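Local coordinates for phosphotriesterase homology protein (Escherichia coli, PDB 1BF6), which hydrolyses phosphorylated glyceryl acetates, as well as aromatic acetates and propionates, and binds two zinc ions per subunit, at residues Leu239-Thr244 and Gly253-Asp258; Ala10-His15 and Arg48-Met53; Thr80-Asp85 and Ala101-Asp106. One frame throughout, in Å; residues are numbered along the deposited sequence.

Interaction 1 of 3, residues Leu239-Thr244 and Gly253-Asp258; sequences LSMDIT and GGYGYD. With ZN (zinc ion), chain C; SO4 (sulfate ion), chain F.
I243 is turned with CG1 anti to its own carbonyl carbon (chi1 -65°) and CG2 anti to the backbone N, which spreads both branches over Y257. CG1 makes a CH-pi contact above one face of that ring, 3.7 Å from the Y257 centroid and 21° off the normal. CG2 reaches the phenol end and stops 3.6 Å from Y257 OH. A further bend at chi2 carries I243 CD1 to the other tyrosine, where it lies 3.5 Å from Y255 CE2. M241, folded at chi2 and chi3, brings its methyl to the same ring carbon, M241 CE standing 3.5 Å from Y255 CE2, while its CG rests against the backbone carbonyl oxygen of Y257. One water links the M241 backbone carbonyl to the Y255 phenol: it donates to M241 O at 2.6 Å and accepts from Y255 OH at 2.8 Å. Y257 OH is held by the carbonyl oxygen of H13, and I35 and M39 of helix 32-44 also pack on the Y257 side chain. Between M241 and I243, D242 points away from the tyrosines and its OD1 binds zinc at 2.4 Å; T244 OG1 donates to a sulfate that K212 and Y215 also bind. A loop that follows the last barrel strand, 237-239, and carries a metal-binding aspartate between two apolar residues packed on tyrosines belongs here to the binuclear zinc site of a phosphotriesterase-type TIM barrel.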
loop_
_atom_site.group_PDB
_atom_site.type_symbol
_atom_site.label_atom_id
_atom_site.label_comp_id
_atom_site.label_asym_id
_atom_site.label_seq_id
_atom_site.Cartn_x
_atom_site.Cartn_y
_atom_site.Cartn_z
ATOM N N LEU A 239 -5.047 -6.831 -2.849
ATOM C CA LEU A 239 -3.765 -7.506 -3.079
ATOM C C LEU A 239 -2.667 -6.663 -3.699
ATOM O O LEU A 239 -2.938 -5.695 -4.408
ATOM C CB LEU A 239 -4.002 -8.706 -4.023
ATOM C CG LEU A 239 -5.163 -9.676 -3.742
ATOM C CD1 LEU A 239 -5.309 -10.650 -4.918
ATOM C CD2 LEU A 239 -4.949 -10.437 -2.461
ATOM N N SER A 240 -1.417 -7.086 -3.462
ATOM C CA SER A 240 -0.236 -6.431 -4.024
ATOM C C SER A 240 1.068 -7.210 -3.749
ATOM O O SER A 240 1.052 -8.247 -3.083
ATOM C CB SER A 240 -0.112 -4.979 -3.530
ATOM O OG SER A 240 -0.100 -4.080 -4.634
ATOM N N MET A 241 2.177 -6.686 -4.273
ATOM C CA MET A 241 3.514 -7.285 -4.135
ATOM C C MET A 241 4.437 -6.487 -3.192
ATOM O O MET A 241 5.414 -7.022 -2.646
ATOM C CB MET A 241 4.200 -7.324 -5.511
ATOM C CG MET A 241 3.422 -8.030 -6.622
ATOM S SD MET A 241 3.226 -9.745 -6.260
ATOM C CE MET A 241 4.925 -10.285 -6.399
ATOM N N ASP A 242 4.136 -5.198 -3.030
ATOM C CA ASP A 242 4.957 -4.291 -2.222
ATOM C C ASP A 242 6.427 -4.336 -2.691
ATOM O O ASP A 242 7.332 -4.599 -1.879
ATOM C CB ASP A 242 4.870 -4.624 -0.729
ATOM C CG ASP A 242 5.562 -3.586 0.146
ATOM O OD1 ASP A 242 5.802 -2.456 -0.337
ATOM O OD2 ASP A 242 5.880 -3.912 1.295
ATOM N N ILE A 243 6.643 -4.145 -3.999
ATOM C CA ILE A 243 7.997 -4.125 -4.576
ATOM C C ILE A 243 8.731 -2.928 -3.945
ATOM O O ILE A 243 8.186 -1.816 -3.891
ATOM C CB ILE A 243 7.967 -3.969 -6.120
ATOM C CG1 ILE A 243 7.319 -5.198 -6.774
ATOM C CG2 ILE A 243 9.363 -3.733 -6.666
ATOM C CD1 ILE A 243 7.994 -6.512 -6.436
ATOM N N THR A 244 9.952 -3.171 -3.468
ATOM C CA THR A 244 10.749 -2.141 -2.796
ATOM C C THR A 244 12.234 -2.112 -3.186
ATOM O O THR A 244 12.925 -1.141 -2.890
ATOM C CB THR A 244 10.712 -2.339 -1.256
ATOM O OG1 THR A 244 11.229 -3.635 -0.925
ATOM C CG2 THR A 244 9.291 -2.225 -0.696
ATOM N N GLY A 253 17.004 -9.996 -12.341
ATOM C CA GLY A 253 16.858 -11.375 -11.897
ATOM C C GLY A 253 15.767 -11.604 -10.877
ATOM O O GLY A 253 15.743 -12.637 -10.212
ATOM N N GLY A 254 14.875 -10.626 -10.734
ATOM C CA GLY A 254 13.785 -10.743 -9.783
ATOM C C GLY A 254 12.491 -11.277 -10.390
ATOM O O GLY A 254 12.466 -11.761 -11.525
ATOM N N TYR A 255 11.401 -11.130 -9.645
ATOM C CA TYR A 255 10.093 -11.617 -10.066
ATOM C C TYR A 255 9.165 -10.584 -10.702
ATOM O O TYR A 255 8.242 -10.953 -11.430
ATOM C CB TYR A 255 9.402 -12.320 -8.893
ATOM C CG TYR A 255 9.430 -11.533 -7.599
ATOM C CD1 TYR A 255 10.521 -11.622 -6.723
ATOM C CD2 TYR A 255 8.367 -10.701 -7.243
ATOM C CE1 TYR A 255 10.551 -10.897 -5.519
ATOM C CE2 TYR A 255 8.392 -9.972 -6.040
ATOM C CZ TYR A 255 9.483 -10.073 -5.191
ATOM O OH TYR A 255 9.515 -9.332 -4.028
ATOM N N GLY A 256 9.411 -9.302 -10.427
ATOM C CA GLY A 256 8.590 -8.233 -10.988
ATOM C C GLY A 256 7.186 -8.065 -10.405
ATOM O O GLY A 256 6.670 -8.940 -9.679
ATOM N N TYR A 257 6.569 -6.928 -10.730
ATOM C CA TYR A 257 5.214 -6.611 -10.268
ATOM C C TYR A 257 4.174 -7.582 -10.819
ATOM O O TYR A 257 3.275 -8.011 -10.090
ATOM C CB TYR A 257 4.806 -5.197 -10.690
ATOM C CG TYR A 257 5.697 -4.097 -10.170
ATOM C CD1 TYR A 257 6.882 -3.778 -10.821
ATOM C CD2 TYR A 257 5.343 -3.362 -9.032
ATOM C CE1 TYR A 257 7.696 -2.770 -10.365
ATOM C CE2 TYR A 257 6.155 -2.336 -8.561
ATOM C CZ TYR A 257 7.331 -2.048 -9.237
ATOM O OH TYR A 257 8.155 -1.047 -8.796
ATOM N N ASP A 258 4.308 -7.943 -12.096
ATOM C CA ASP A 258 3.350 -8.857 -12.724
ATOM C C ASP A 258 3.396 -10.304 -12.248
ATOM O O ASP A 258 2.672 -11.142 -12.771
ATOM C CB ASP A 258 3.403 -8.768 -14.254
ATOM C CG ASP A 258 4.682 -9.361 -14.858
ATOM O OD1 ASP A 258 5.633 -9.722 -14.129
ATOM O OD2 ASP A 258 4.723 -9.445 -16.101
HETATM ZN ZN ZN C . 5.540 -0.522 1.086
HETATM S S SO4 F . 11.844 -5.811 2.042
HETATM O O1 SO4 F . 13.116 -6.333 2.536
HETATM O O2 SO4 F . 12.038 -4.365 1.601
HETATM O O3 SO4 F . 11.306 -6.593 0.811
HETATM O O4 SO4 F . 10.789 -5.936 3.139
HETATM O O HOH W 1 6.859 -9.069 -3.217
#

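Interaction 2 of 3, residues Ala10-His15 and Arg48-Met53. With ZN (zinc ion), chain C.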
loop_
_atom_site.group_PDB
_atom_site.type_symbol
_atom_site.label_atom_id
_atom_site.label_comp_id
_atom_site.label_asym_id
_atom_site.label_seq_id
_atom_site.Cartn_x
_atom_site.Cartn_y
_atom_site.Cartn_z
ATOM N N ALA A 10 -2.824 -2.601 -4.963
ATOM C CA ALA A 10 -3.101 -1.759 -3.794
ATOM C C ALA A 10 -1.941 -1.213 -2.964
ATOM O O ALA A 10 -2.151 -0.323 -2.138
ATOM C CB ALA A 10 -4.083 -2.488 -2.875
ATOM N N HIS A 11 -0.730 -1.721 -3.182
ATOM C CA HIS A 11 0.422 -1.281 -2.383
ATOM C C HIS A 11 1.736 -1.560 -3.089
ATOM O O HIS A 11 2.264 -2.668 -3.010
ATOM C CB HIS A 11 0.422 -2.014 -1.045
ATOM C CG HIS A 11 1.441 -1.498 -0.076
ATOM N ND1 HIS A 11 1.121 -0.907 1.132
ATOM C CD2 HIS A 11 2.798 -1.471 -0.156
ATOM C CE1 HIS A 11 2.252 -0.549 1.740
ATOM N NE2 HIS A 11 3.290 -0.869 0.999
ATOM N N GLU A 12 2.277 -0.536 -3.732
ATOM C CA GLU A 12 3.523 -0.662 -4.468
ATOM C C GLU A 12 4.412 0.563 -4.324
ATOM O O GLU A 12 3.992 1.612 -3.823
ATOM C CB GLU A 12 3.230 -0.830 -5.964
ATOM C CG GLU A 12 2.414 -2.058 -6.328
ATOM C CD GLU A 12 3.071 -3.350 -5.908
ATOM O OE1 GLU A 12 4.316 -3.400 -5.790
ATOM O OE2 GLU A 12 2.339 -4.331 -5.692
ATOM N N HIS A 13 5.651 0.411 -4.775
ATOM C CA HIS A 13 6.606 1.498 -4.799
ATOM C C HIS A 13 7.173 1.521 -6.196
ATOM O O HIS A 13 7.566 0.472 -6.704
ATOM C CB HIS A 13 7.739 1.264 -3.804
ATOM C CG HIS A 13 7.286 1.272 -2.387
ATOM N ND1 HIS A 13 7.054 2.422 -1.663
ATOM C CD2 HIS A 13 6.922 0.247 -1.583
ATOM C CE1 HIS A 13 6.559 2.068 -0.481
ATOM N NE2 HIS A 13 6.465 0.760 -0.392
ATOM N N LEU A 14 7.120 2.681 -6.844
ATOM C CA LEU A 14 7.681 2.863 -8.182
ATOM C C LEU A 14 9.003 3.614 -8.044
ATOM O O LEU A 14 9.933 3.423 -8.834
ATOM C CB LEU A 14 6.715 3.632 -9.076
ATOM C CG LEU A 14 5.392 2.888 -9.273
ATOM C CD1 LEU A 14 4.545 3.643 -10.276
ATOM C CD2 LEU A 14 5.669 1.473 -9.758
ATOM N N HIS A 15 9.054 4.516 -7.064
ATOM C CA HIS A 15 10.263 5.258 -6.788
ATOM C C HIS A 15 10.366 5.468 -5.291
ATOM O O HIS A 15 9.639 6.273 -4.703
ATOM C CB HIS A 15 10.322 6.599 -7.515
ATOM C CG HIS A 15 11.595 7.348 -7.260
ATOM N ND1 HIS A 15 11.944 7.812 -6.011
ATOM C CD2 HIS A 15 12.617 7.682 -8.085
ATOM C CE1 HIS A 15 13.127 8.400 -6.075
ATOM N NE2 HIS A 15 13.556 8.335 -7.323
ATOM N N ARG A 48 -4.527 -1.368 -14.554
ATOM C CA ARG A 48 -4.636 0.007 -15.015
ATOM C C ARG A 48 -4.195 1.029 -13.948
ATOM O O ARG A 48 -3.784 2.131 -14.295
ATOM C CB ARG A 48 -6.069 0.303 -15.489
ATOM C CG ARG A 48 -6.470 -0.455 -16.754
ATOM C CD ARG A 48 -5.655 0.033 -17.947
ATOM N NE ARG A 48 -5.992 -0.664 -19.192
ATOM C CZ ARG A 48 -5.379 -1.760 -19.640
ATOM N NH1 ARG A 48 -4.382 -2.316 -18.959
ATOM N NH2 ARG A 48 -5.775 -2.310 -20.775
ATOM N N ASN A 49 -4.235 0.625 -12.679
ATOM C CA ASN A 49 -3.867 1.509 -11.553
ATOM C C ASN A 49 -2.881 0.890 -10.564
ATOM O O ASN A 49 -2.968 -0.294 -10.245
ATOM C CB ASN A 49 -5.119 1.891 -10.747
ATOM C CG ASN A 49 -6.308 2.215 -11.630
ATOM O OD1 ASN A 49 -6.365 3.272 -12.254
ATOM N ND2 ASN A 49 -7.246 1.279 -11.714
ATOM N N VAL A 50 -2.015 1.735 -10.004
ATOM C CA VAL A 50 -1.041 1.312 -8.995
ATOM C C VAL A 50 -1.086 2.379 -7.906
ATOM O O VAL A 50 -0.924 3.552 -8.216
ATOM C CB VAL A 50 0.429 1.252 -9.537
ATOM C CG1 VAL A 50 1.402 0.984 -8.377
ATOM C CG2 VAL A 50 0.573 0.126 -10.579
ATOM N N ILE A 51 -1.327 1.955 -6.666
ATOM C CA ILE A 51 -1.367 2.862 -5.515
ATOM C C ILE A 51 0.062 2.894 -4.940
ATOM O O ILE A 51 0.528 1.927 -4.328
ATOM C CB ILE A 51 -2.363 2.379 -4.426
ATOM C CG1 ILE A 51 -3.677 1.893 -5.069
ATOM C CG2 ILE A 51 -2.666 3.532 -3.433
ATOM C CD1 ILE A 51 -4.394 2.923 -5.947
ATOM N N GLU A 52 0.749 4.001 -5.183
ATOM C CA GLU A 52 2.126 4.186 -4.750
ATOM C C GLU A 52 2.205 4.627 -3.281
ATOM O O GLU A 52 1.657 5.670 -2.898
ATOM C CB GLU A 52 2.804 5.158 -5.710
ATOM C CG GLU A 52 4.230 4.764 -6.092
ATOM C CD GLU A 52 5.257 5.232 -5.086
ATOM O OE1 GLU A 52 4.908 6.062 -4.218
ATOM O OE2 GLU A 52 6.423 4.787 -5.171
ATOM N N MET A 53 2.936 3.839 -2.490
ATOM C CA MET A 53 3.074 4.016 -1.043
ATOM C C MET A 53 4.284 4.766 -0.493
ATOM O O MET A 53 4.533 4.727 0.720
ATOM C CB MET A 53 3.050 2.633 -0.393
ATOM C CG MET A 53 1.808 1.803 -0.700
ATOM S SD MET A 53 0.354 2.329 0.257
ATOM C CE MET A 53 -0.466 3.211 -0.947
HETATM ZN ZN ZN C . 5.540 -0.522 1.086
#
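A10 sets its carbonyl oxygen against CB of I51, where the chain turns a corner. At H11, CG stands opposite the backbone N (chi1 -172°), and the imidazole swings out so that M53 lies across one of its faces, crossing at about a right angle: M53 CG is over the ring, and M53 SD sits obliquely, 3.9 Å from the H11 centroid. The ring's NE2 binds zinc at 2.3 Å. E12 makes the parallel bridge to E52, its N donating to I51 O at 3.1 Å and its carbonyl oxygen accepting from M53 N at 2.8 Å, nearly straight on. E12 CB touches V50 CG1 at 3.5 Å, whereas the carboxylate leads off to S240 and the M241 amide. H13 supplies the second zinc ligand of this strand end, NE2 to metal 2.2 Å; its CE1 rests beside M53 CB, and ND1 is fixed by T54 OG1. L14 and H15 then wrap E52. The L14 amide donates to E52 OE2 at 2.8 Å through the anti lone pair, and the H15 amide meets the same oxygen at 3.3 Å, also on the anti side but 29° out of the carboxylate plane. T54 OG1 bonds this buried oxygen too. With an alanine at E52, the L14 and H15 amides and T54 OG1 would probably lose their shared acceptor, and the loop after H13 would be less firmly held. D242 and E124 complete the coordination of this zinc, and the HxH pair at the end of the first barrel strand, braced by the second, is a hallmark of metal-dependent hydrolases of the TIM-barrel type.

Interaction 3 of 3, residues Thr80-Asp85 and Ala101-Asp106; sequences TGYYQD and AQEMVD
Y82 and E103 form the one direct hydrogen bond here: Y82 OH donates to E103 OE1 at 2.6 Å, and E103 OE1 accepts it with its syn lone pair. OE1 lies in the plane of the ring at its edge, also 3.3 Å from Y82 CE1, and the carboxylate plane stands 76° from the ring. E103 reaches this spot with CG anti to the backbone N (chi1 179°) and an extended chain. A water lies between its other oxygen, OE2, and G81 O, over one face of the Y82 ring. Deeper in, M104 crosses T80 at a slant. T80 OG1 packs 3.4 Å from M104 CA, T80 CG2 lies 3.7 Å from M104 O, and M104 SD comes within 4.0 Å of G81 CA, at backbone angles where a CB would be jammed against the preceding carbonyl oxygen. Next outward, E107 OE1 is hydrogen-bonded to the hydroxyl of T80, H91 bonds Y82 OH, and A142 and I122 also touch the M104 side chain. The loop continues to Y83, whose ring meets that of the zinc ligand H157 edge-to-face. The contact joins the C-terminal end of strand 75-80 and its loop to helix 97-109, which follows it: the packing of helix on strand within one beta-alpha unit of a TIM barrel.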
loop_
_atom_site.group_PDB
_atom_site.type_symbol
_atom_site.label_atom_id
_atom_site.label_comp_id
_atom_site.label_asym_id
_atom_site.label_seq_id
_atom_site.Cartn_x
_atom_site.Cartn_y
_atom_site.Cartn_z
ATOM N N THR A 80 0.673 10.631 0.737
ATOM C CA THR A 80 1.232 11.627 1.659
ATOM C C THR A 80 1.210 11.026 3.060
ATOM O O THR A 80 0.276 10.296 3.419
ATOM C CB THR A 80 0.438 12.981 1.673
ATOM O OG1 THR A 80 1.057 13.866 2.622
ATOM C CG2 THR A 80 -1.021 12.779 2.077
ATOM N N GLY A 81 2.254 11.291 3.846
ATOM C CA GLY A 81 2.287 10.771 5.204
ATOM C C GLY A 81 3.689 10.620 5.764
ATOM O O GLY A 81 4.637 11.215 5.250
ATOM N N TYR A 82 3.793 9.886 6.862
ATOM C CA TYR A 82 5.074 9.595 7.507
ATOM C C TYR A 82 5.116 8.086 7.744
ATOM O O TYR A 82 4.107 7.469 8.110
ATOM C CB TYR A 82 5.253 10.401 8.802
ATOM C CG TYR A 82 5.667 11.839 8.535
ATOM C CD1 TYR A 82 4.710 12.839 8.323
ATOM C CD2 TYR A 82 7.021 12.195 8.455
ATOM C CE1 TYR A 82 5.088 14.148 8.032
ATOM C CE2 TYR A 82 7.413 13.504 8.169
ATOM C CZ TYR A 82 6.441 14.478 7.954
ATOM O OH TYR A 82 6.822 15.760 7.617
ATOM N N TYR A 83 6.296 7.507 7.538
ATOM C CA TYR A 83 6.520 6.062 7.611
ATOM C C TYR A 83 6.405 5.337 8.955
ATOM O O TYR A 83 5.349 4.811 9.283
ATOM C CB TYR A 83 7.843 5.764 6.910
ATOM C CG TYR A 83 8.091 4.312 6.561
ATOM C CD1 TYR A 83 7.040 3.420 6.371
ATOM C CD2 TYR A 83 9.396 3.837 6.428
ATOM C CE1 TYR A 83 7.284 2.088 6.064
ATOM C CE2 TYR A 83 9.653 2.519 6.117
ATOM C CZ TYR A 83 8.597 1.645 5.941
ATOM O OH TYR A 83 8.879 0.327 5.677
ATOM N N GLN A 84 7.515 5.180 9.669
ATOM C CA GLN A 84 7.511 4.530 10.976
ATOM C C GLN A 84 8.629 5.140 11.817
ATOM O O GLN A 84 9.488 5.861 11.294
ATOM C CB GLN A 84 7.654 3.008 10.883
ATOM C CG GLN A 84 8.826 2.535 10.075
ATOM C CD GLN A 84 8.992 1.041 10.157
ATOM O OE1 GLN A 84 9.122 0.480 11.242
ATOM N NE2 GLN A 84 8.990 0.382 9.006
ATOM N N ASP A 85 8.592 4.848 13.108
ATOM C CA ASP A 85 9.535 5.408 14.073
ATOM C C ASP A 85 10.999 5.504 13.664
ATOM O O ASP A 85 11.569 6.602 13.634
ATOM C CB ASP A 85 9.408 4.712 15.418
ATOM C CG ASP A 85 9.898 5.583 16.544
ATOM O OD1 ASP A 85 9.119 6.446 17.011
ATOM O OD2 ASP A 85 11.081 5.455 16.919
ATOM N N ALA A 101 -0.666 17.333 10.185
ATOM C CA ALA A 101 -1.939 17.215 9.458
ATOM C C ALA A 101 -2.048 18.232 8.322
ATOM O O ALA A 101 -2.496 17.898 7.229
ATOM C CB ALA A 101 -3.117 17.362 10.406
ATOM N N GLN A 102 -1.633 19.473 8.569
ATOM C CA GLN A 102 -1.688 20.512 7.543
ATOM C C GLN A 102 -0.846 20.124 6.332
ATOM O O GLN A 102 -1.226 20.391 5.190
ATOM C CB GLN A 102 -1.180 21.848 8.093
ATOM C CG GLN A 102 -2.083 22.509 9.120
ATOM C CD GLN A 102 -1.437 23.740 9.736
ATOM O OE1 GLN A 102 -0.210 23.900 9.710
ATOM N NE2 GLN A 102 -2.261 24.633 10.269
ATOM N N GLU A 103 0.332 19.559 6.590
ATOM C CA GLU A 103 1.227 19.136 5.521
ATOM C C GLU A 103 0.540 18.091 4.647
ATOM O O GLU A 103 0.562 18.195 3.424
ATOM C CB GLU A 103 2.512 18.538 6.105
ATOM C CG GLU A 103 3.509 18.037 5.036
ATOM C CD GLU A 103 4.721 17.325 5.634
ATOM O OE1 GLU A 103 4.791 17.189 6.870
ATOM O OE2 GLU A 103 5.593 16.881 4.857
ATOM N N MET A 104 -0.077 17.096 5.281
ATOM C CA MET A 104 -0.764 16.035 4.541
ATOM C C MET A 104 -1.927 16.604 3.725
ATOM O O MET A 104 -2.071 16.288 2.549
ATOM C CB MET A 104 -1.224 14.930 5.491
ATOM C CG MET A 104 -0.061 14.133 6.098
ATOM S SD MET A 104 -0.582 12.773 7.130
ATOM C CE MET A 104 -0.119 13.290 8.747
ATOM N N VAL A 105 -2.701 17.513 4.323
ATOM C CA VAL A 105 -3.820 18.146 3.618
ATOM C C VAL A 105 -3.348 18.925 2.380
ATOM O O VAL A 105 -3.960 18.816 1.319
ATOM C CB VAL A 105 -4.651 19.089 4.570
ATOM C CG1 VAL A 105 -5.652 19.916 3.755
ATOM C CG2 VAL A 105 -5.372 18.271 5.635
ATOM N N ASP A 106 -2.246 19.677 2.487
ATOM C CA ASP A 106 -1.742 20.445 1.353
ATOM C C ASP A 106 -1.160 19.554 0.251
ATOM O O ASP A 106 -1.143 19.935 -0.913
ATOM C CB ASP A 106 -0.686 21.457 1.793
ATOM C CG ASP A 106 -1.259 22.592 2.650
ATOM O OD1 ASP A 106 -2.493 22.686 2.842
ATOM O OD2 ASP A 106 -0.444 23.391 3.146
HETATM O O HOH W 2 5.837 14.024 4.810
#

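Interactions 1 and 2 share one zinc site and touch through side chains, and the backbone hydrogen bond of L239 with A10 closes the last barrel strand on the first. Interaction 3 lies about 25 Å from interaction 1 and about 17 Å from interaction 2, centre to centre, on the opposite side of the chain's centre from interaction 1. All three are largely buried; interaction 2 is the most central, while interactions 1 and 3 lie farther out and each includes a partly exposed residue, Y255 and E103. Their chemistry follows their place: strand pairing and a carboxylate gripping amides at 10-15 with 48-53, apolar and CH-pi packing between halves of a loop in interaction 1, and a tyrosine-glutamate bond beside methionine packing in interaction 3.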